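Long-range contact in aldose 1-epimerase (Caenorhabditis elegans, PDB 1LUR), which probably interconverts the alpha and beta anomers of aldose sugars as an aldose 1-epimerase (mutarotase): residues 112-126 and 137-149. Sequence-based numbering, arbitrary orientation.
Sequences WEVVRHAPESVSFSV and GDAKIDVTYTVND
Ser-125 holds its OG trans to the backbone N (chi1 -173°), and Asp-142, directly across, swings its carboxylate back beside its own N (chi1 -80°); the two turns bring the hydroxyl to OD1. Ser-125 OG donates to Asp-142 OD1 at 2.7 Å, arriving from above the carboxylate plane, while Lys-140 NZ reaches that same OD1 at 2.7 Å from the opposite face, on the syn side, in a salt bridge. Replacing Asp-142 by an alanine would probably leave the Lys-140 ammonium without its countercharge here and the Ser-125 hydroxyl free to turn.

Further along this face the pattern becomes hydroxyl against hydroxyl: Ser-123 OG hydrogen-bonds Thr-144 OG1 at 2.7 Å, and Ser-121 OG does the same with Thr-146 OG1 at 2.8 Å. Between the strands runs a regular antiparallel ladder from Val-126 and Ile-141 to Glu-120 and Val-147; Tyr-145 N to Val-122 O (2.9 Å) is one of its straighter rungs, at 169°.

The other face is oily. Trp-112 brings the CZ3–CH2 end of its six-membered ring obliquely against Ile-141 and Val-143, CH2 coming within 3.6 Å of Ile-141 CG2, while Tyr-145 CD1 sits at the edge of the Phe-124 ring, 3.9 Å from CE1. Leu-27 of strand 24-28 covers Phe-124 and Tyr-145, whose OH bonds to Ala-32 O; Trp-112 NE1 is held by Leu-107 O.

A classic beta bulge, Val-115 and Arg-116 opposite Ser-123, interrupts the neighbouring outermost strand of this large antiparallel sheet. The chemistry is two-sided: hydroxyl hydrogen bonds tie the strands on one face, where a salt bridge within strand 138-147 probably helps to fix the carboxylate that Ser-125 binds, and the apolar face joins the sheet to the smaller N-terminal one.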
loop_
_atom_site.group_PDB
_atom_site.type_symbol
_atom_site.label_atom_id
_atom_site.label_comp_id
_atom_site.label_asym_id
_atom_site.label_seq_id
_atom_site.Cartn_x
_atom_site.Cartn_y
_atom_site.Cartn_z
ATOM N N TRP A 112 6.807 -15.386 1.904
ATOM C CA TRP A 112 5.791 -15.715 2.898
ATOM C C TRP A 112 5.265 -17.132 2.683
ATOM O O TRP A 112 5.291 -17.644 1.567
ATOM C CB TRP A 112 4.611 -14.755 2.788
ATOM C CG TRP A 112 4.915 -13.331 3.097
ATOM C CD1 TRP A 112 5.872 -12.545 2.518
ATOM C CD2 TRP A 112 4.204 -12.496 4.013
ATOM N NE1 TRP A 112 5.794 -11.259 3.019
ATOM C CE2 TRP A 112 4.776 -11.205 3.936
ATOM C CE3 TRP A 112 3.134 -12.710 4.889
ATOM C CZ2 TRP A 112 4.310 -10.134 4.702
ATOM C CZ3 TRP A 112 2.670 -11.640 5.653
ATOM C CH2 TRP A 112 3.259 -10.371 5.551
ATOM N N GLU A 113 4.774 -17.745 3.756
ATOM C CA GLU A 113 4.229 -19.100 3.691
ATOM C C GLU A 113 2.751 -19.018 3.315
ATOM O O GLU A 113 2.067 -18.064 3.677
ATOM C CB GLU A 113 4.341 -19.788 5.055
ATOM C CG GLU A 113 5.760 -20.080 5.507
ATOM C CD GLU A 113 6.358 -21.269 4.786
ATOM O OE1 GLU A 113 5.836 -22.390 4.965
ATOM O OE2 GLU A 113 7.344 -21.088 4.039
ATOM N N VAL A 114 2.269 -20.004 2.570
ATOM C CA VAL A 114 0.872 -20.022 2.172
ATOM C C VAL A 114 0.193 -20.859 3.242
ATOM O O VAL A 114 0.418 -22.064 3.321
ATOM C CB VAL A 114 0.675 -20.692 0.807
ATOM C CG1 VAL A 114 -0.809 -20.880 0.539
ATOM C CG2 VAL A 114 1.306 -19.847 -0.282
ATOM N N VAL A 115 -0.619 -20.225 4.079
ATOM C CA VAL A 115 -1.302 -20.955 5.136
ATOM C C VAL A 115 -2.736 -21.337 4.796
ATOM O O VAL A 115 -3.343 -22.155 5.486
ATOM C CB VAL A 115 -1.294 -20.167 6.457
ATOM C CG1 VAL A 115 0.106 -20.172 7.049
ATOM C CG2 VAL A 115 -1.762 -18.740 6.218
ATOM N N ARG A 116 -3.276 -20.737 3.741
ATOM C CA ARG A 116 -4.644 -21.032 3.314
ATOM C C ARG A 116 -4.840 -20.567 1.890
ATOM O O ARG A 116 -4.399 -19.482 1.507
ATOM C CB ARG A 116 -5.687 -20.352 4.226
ATOM C CG ARG A 116 -7.161 -20.673 3.867
ATOM C CD ARG A 116 -8.140 -20.158 4.937
ATOM N NE ARG A 116 -9.532 -20.597 4.752
ATOM C CZ ARG A 116 -10.386 -20.090 3.862
ATOM N NH1 ARG A 116 -10.012 -19.108 3.050
ATOM N NH2 ARG A 116 -11.623 -20.564 3.781
ATOM N N HIS A 117 -5.469 -21.412 1.088
ATOM C CA HIS A 117 -5.726 -21.071 -0.295
ATOM C C HIS A 117 -7.020 -21.741 -0.709
ATOM O O HIS A 117 -7.206 -22.946 -0.516
ATOM C CB HIS A 117 -4.559 -21.473 -1.210
ATOM C CG HIS A 117 -4.110 -22.891 -1.055
ATOM N ND1 HIS A 117 -4.468 -23.887 -1.939
ATOM C CD2 HIS A 117 -3.300 -23.472 -0.139
ATOM C CE1 HIS A 117 -3.897 -25.021 -1.574
ATOM N NE2 HIS A 117 -3.182 -24.797 -0.485
ATOM N N ALA A 118 -7.926 -20.928 -1.235
ATOM C CA ALA A 118 -9.231 -21.381 -1.687
ATOM C C ALA A 118 -9.541 -20.636 -2.979
ATOM O O ALA A 118 -8.806 -19.720 -3.365
ATOM C CB ALA A 118 -10.283 -21.072 -0.624
ATOM N N PRO A 119 -10.634 -21.011 -3.663
ATOM C CA PRO A 119 -11.008 -20.357 -4.916
ATOM C C PRO A 119 -11.103 -18.831 -4.890
ATOM O O PRO A 119 -10.773 -18.176 -5.877
ATOM C CB PRO A 119 -12.348 -21.002 -5.247
ATOM C CG PRO A 119 -12.164 -22.395 -4.736
ATOM C CD PRO A 119 -11.529 -22.151 -3.387
ATOM N N GLU A 120 -11.549 -18.263 -3.772
ATOM C CA GLU A 120 -11.674 -16.810 -3.685
ATOM C C GLU A 120 -10.853 -16.139 -2.588
ATOM O O GLU A 120 -11.030 -14.946 -2.322
ATOM C CB GLU A 120 -13.146 -16.432 -3.505
ATOM C CG GLU A 120 -13.696 -16.706 -2.116
ATOM C CD GLU A 120 -13.495 -18.144 -1.677
ATOM O OE1 GLU A 120 -14.082 -19.051 -2.305
ATOM O OE2 GLU A 120 -12.743 -18.368 -0.703
ATOM N N SER A 121 -9.950 -16.885 -1.961
ATOM C CA SER A 121 -9.133 -16.305 -0.897
ATOM C C SER A 121 -7.790 -17.013 -0.728
ATOM O O SER A 121 -7.637 -18.177 -1.095
ATOM C CB SER A 121 -9.914 -16.359 0.423
ATOM O OG SER A 121 -9.180 -15.816 1.502
ATOM N N VAL A 122 -6.821 -16.294 -0.168
ATOM C CA VAL A 122 -5.489 -16.834 0.068
ATOM C C VAL A 122 -4.872 -16.082 1.242
ATOM O O VAL A 122 -5.001 -14.860 1.339
ATOM C CB VAL A 122 -4.569 -16.685 -1.180
ATOM C CG1 VAL A 122 -4.410 -15.214 -1.542
ATOM C CG2 VAL A 122 -3.207 -17.312 -0.903
ATOM N N SER A 123 -4.230 -16.813 2.146
ATOM C CA SER A 123 -3.601 -16.193 3.303
ATOM C C SER A 123 -2.120 -16.532 3.327
ATOM O O SER A 123 -1.724 -17.652 3.005
ATOM C CB SER A 123 -4.255 -16.665 4.601
ATOM O OG SER A 123 -5.627 -16.308 4.652
ATOM N N PHE A 124 -1.306 -15.545 3.697
ATOM C CA PHE A 124 0.141 -15.706 3.772
ATOM C C PHE A 124 0.581 -15.397 5.191
ATOM O O PHE A 124 -0.051 -14.601 5.881
ATOM C CB PHE A 124 0.859 -14.724 2.844
ATOM C CG PHE A 124 0.488 -14.855 1.398
ATOM C CD1 PHE A 124 -0.328 -13.911 0.789
ATOM C CD2 PHE A 124 0.980 -15.910 0.633
ATOM C CE1 PHE A 124 -0.650 -14.010 -0.564
ATOM C CE2 PHE A 124 0.666 -16.021 -0.720
ATOM C CZ PHE A 124 -0.152 -15.066 -1.319
ATOM N N SER A 125 1.666 -16.023 5.630
ATOM C CA SER A 125 2.158 -15.778 6.975
ATOM C C SER A 125 3.676 -15.695 6.926
ATOM O O SER A 125 4.304 -16.268 6.041
ATOM C CB SER A 125 1.724 -16.895 7.923
ATOM O OG SER A 125 2.073 -16.574 9.263
ATOM N N VAL A 126 4.256 -14.955 7.864
ATOM C CA VAL A 126 5.702 -14.797 7.925
ATOM C C VAL A 126 6.100 -14.270 9.297
ATOM O O VAL A 126 5.313 -13.602 9.969
ATOM C CB VAL A 126 6.207 -13.814 6.842
ATOM C CG1 VAL A 126 5.809 -12.386 7.194
ATOM C CG2 VAL A 126 7.719 -13.937 6.694
ATOM N N GLY A 137 11.936 -6.049 18.720
ATOM C CA GLY A 137 11.100 -7.224 18.892
ATOM C C GLY A 137 10.876 -8.147 17.713
ATOM O O GLY A 137 11.695 -8.242 16.805
ATOM N N ASP A 138 9.746 -8.846 17.742
ATOM C CA ASP A 138 9.403 -9.776 16.676
ATOM C C ASP A 138 7.913 -9.715 16.373
ATOM O O ASP A 138 7.176 -8.930 16.970
ATOM C CB ASP A 138 9.779 -11.199 17.091
ATOM C CG ASP A 138 9.149 -11.600 18.412
ATOM O OD1 ASP A 138 7.941 -11.340 18.595
ATOM O OD2 ASP A 138 9.851 -12.178 19.267
ATOM N N ALA A 139 7.475 -10.555 15.442
ATOM C CA ALA A 139 6.073 -10.587 15.076
ATOM C C ALA A 139 5.777 -11.692 14.086
ATOM O O ALA A 139 6.618 -12.051 13.260
ATOM C CB ALA A 139 5.654 -9.247 14.479
ATOM N N LYS A 140 4.578 -12.244 14.203
ATOM C CA LYS A 140 4.122 -13.303 13.324
ATOM C C LYS A 140 3.042 -12.547 12.560
ATOM O O LYS A 140 2.041 -12.141 13.144
ATOM C CB LYS A 140 3.508 -14.460 14.114
ATOM C CG LYS A 140 2.988 -15.569 13.209
ATOM C CD LYS A 140 2.335 -16.690 13.993
ATOM C CE LYS A 140 1.657 -17.668 13.046
ATOM N NZ LYS A 140 0.595 -17.003 12.240
ATOM N N ILE A 141 3.267 -12.336 11.270
ATOM C CA ILE A 141 2.315 -11.614 10.447
ATOM C C ILE A 141 1.557 -12.484 9.459
ATOM O O ILE A 141 2.144 -13.328 8.782
ATOM C CB ILE A 141 3.023 -10.481 9.648
ATOM C CG1 ILE A 141 3.753 -9.534 10.604
ATOM C CG2 ILE A 141 2.009 -9.667 8.861
ATOM C CD1 ILE A 141 5.225 -9.831 10.754
ATOM N N ASP A 142 0.247 -12.258 9.383
ATOM C CA ASP A 142 -0.624 -12.995 8.483
ATOM C C ASP A 142 -1.427 -11.996 7.658
ATOM O O ASP A 142 -2.052 -11.088 8.205
ATOM C CB ASP A 142 -1.565 -13.905 9.277
ATOM C CG ASP A 142 -0.888 -15.185 9.729
ATOM O OD1 ASP A 142 0.155 -15.109 10.416
ATOM O OD2 ASP A 142 -1.402 -16.276 9.390
ATOM N N VAL A 143 -1.383 -12.162 6.340
ATOM C CA VAL A 143 -2.098 -11.288 5.422
ATOM C C VAL A 143 -3.020 -12.118 4.539
ATOM O O VAL A 143 -2.605 -13.139 3.978
ATOM C CB VAL A 143 -1.114 -10.508 4.526
ATOM C CG1 VAL A 143 -1.849 -9.896 3.342
ATOM C CG2 VAL A 143 -0.431 -9.423 5.348
ATOM N N THR A 144 -4.266 -11.673 4.410
ATOM C CA THR A 144 -5.233 -12.389 3.589
ATOM C C THR A 144 -5.838 -11.518 2.503
ATOM O O THR A 144 -6.123 -10.340 2.723
ATOM C CB THR A 144 -6.398 -12.946 4.451
ATOM O OG1 THR A 144 -5.877 -13.788 5.487
ATOM C CG2 THR A 144 -7.369 -13.760 3.577
ATOM N N TYR A 145 -5.995 -12.104 1.319
ATOM C CA TYR A 145 -6.578 -11.415 0.182
ATOM C C TYR A 145 -7.831 -12.227 -0.117
ATOM O O TYR A 145 -7.757 -13.452 -0.261
ATOM C CB TYR A 145 -5.673 -11.452 -1.043
ATOM C CG TYR A 145 -4.457 -10.567 -0.972
ATOM C CD1 TYR A 145 -3.237 -11.064 -0.509
ATOM C CD2 TYR A 145 -4.502 -9.254 -1.440
ATOM C CE1 TYR A 145 -2.085 -10.280 -0.527
ATOM C CE2 TYR A 145 -3.353 -8.457 -1.461
ATOM C CZ TYR A 145 -2.147 -8.982 -1.007
ATOM O OH TYR A 145 -1.001 -8.223 -1.065
ATOM N N THR A 146 -8.971 -11.554 -0.202
ATOM C CA THR A 146 -10.229 -12.229 -0.481
ATOM C C THR A 146 -11.080 -11.410 -1.442
ATOM O O THR A 146 -11.119 -10.185 -1.358
ATOM C CB THR A 146 -11.031 -12.434 0.824
ATOM O OG1 THR A 146 -10.261 -13.219 1.746
ATOM C CG2 THR A 146 -12.366 -13.134 0.539
ATOM N N VAL A 147 -11.733 -12.086 -2.378
ATOM C CA VAL A 147 -12.592 -11.406 -3.340
ATOM C C VAL A 147 -13.987 -11.950 -3.055
ATOM O O VAL A 147 -14.131 -13.119 -2.699
ATOM C CB VAL A 147 -12.209 -11.728 -4.794
ATOM C CG1 VAL A 147 -10.923 -11.010 -5.167
ATOM C CG2 VAL A 147 -12.056 -13.238 -4.971
ATOM N N ASN A 148 -15.011 -11.111 -3.194
ATOM C CA ASN A 148 -16.375 -11.570 -2.931
ATOM C C ASN A 148 -17.363 -11.195 -4.029
ATOM O O ASN A 148 -16.994 -10.575 -5.023
ATOM C CB ASN A 148 -16.877 -11.021 -1.595
ATOM C CG ASN A 148 -16.854 -9.506 -1.536
ATOM O OD1 ASN A 148 -17.158 -8.824 -2.514
ATOM N ND2 ASN A 148 -16.513 -8.971 -0.371
ATOM N N ASP A 149 -18.624 -11.580 -3.826
ATOM C CA ASP A 149 -19.702 -11.310 -4.777
ATOM C C ASP A 149 -20.084 -9.842 -4.893
ATOM O O ASP A 149 -20.875 -9.469 -5.756
ATOM C CB ASP A 149 -20.947 -12.133 -4.414
ATOM C CG ASP A 149 -21.354 -11.969 -2.960
ATOM O OD1 ASP A 149 -21.536 -10.817 -2.508
ATOM O OD2 ASP A 149 -21.494 -12.996 -2.264
#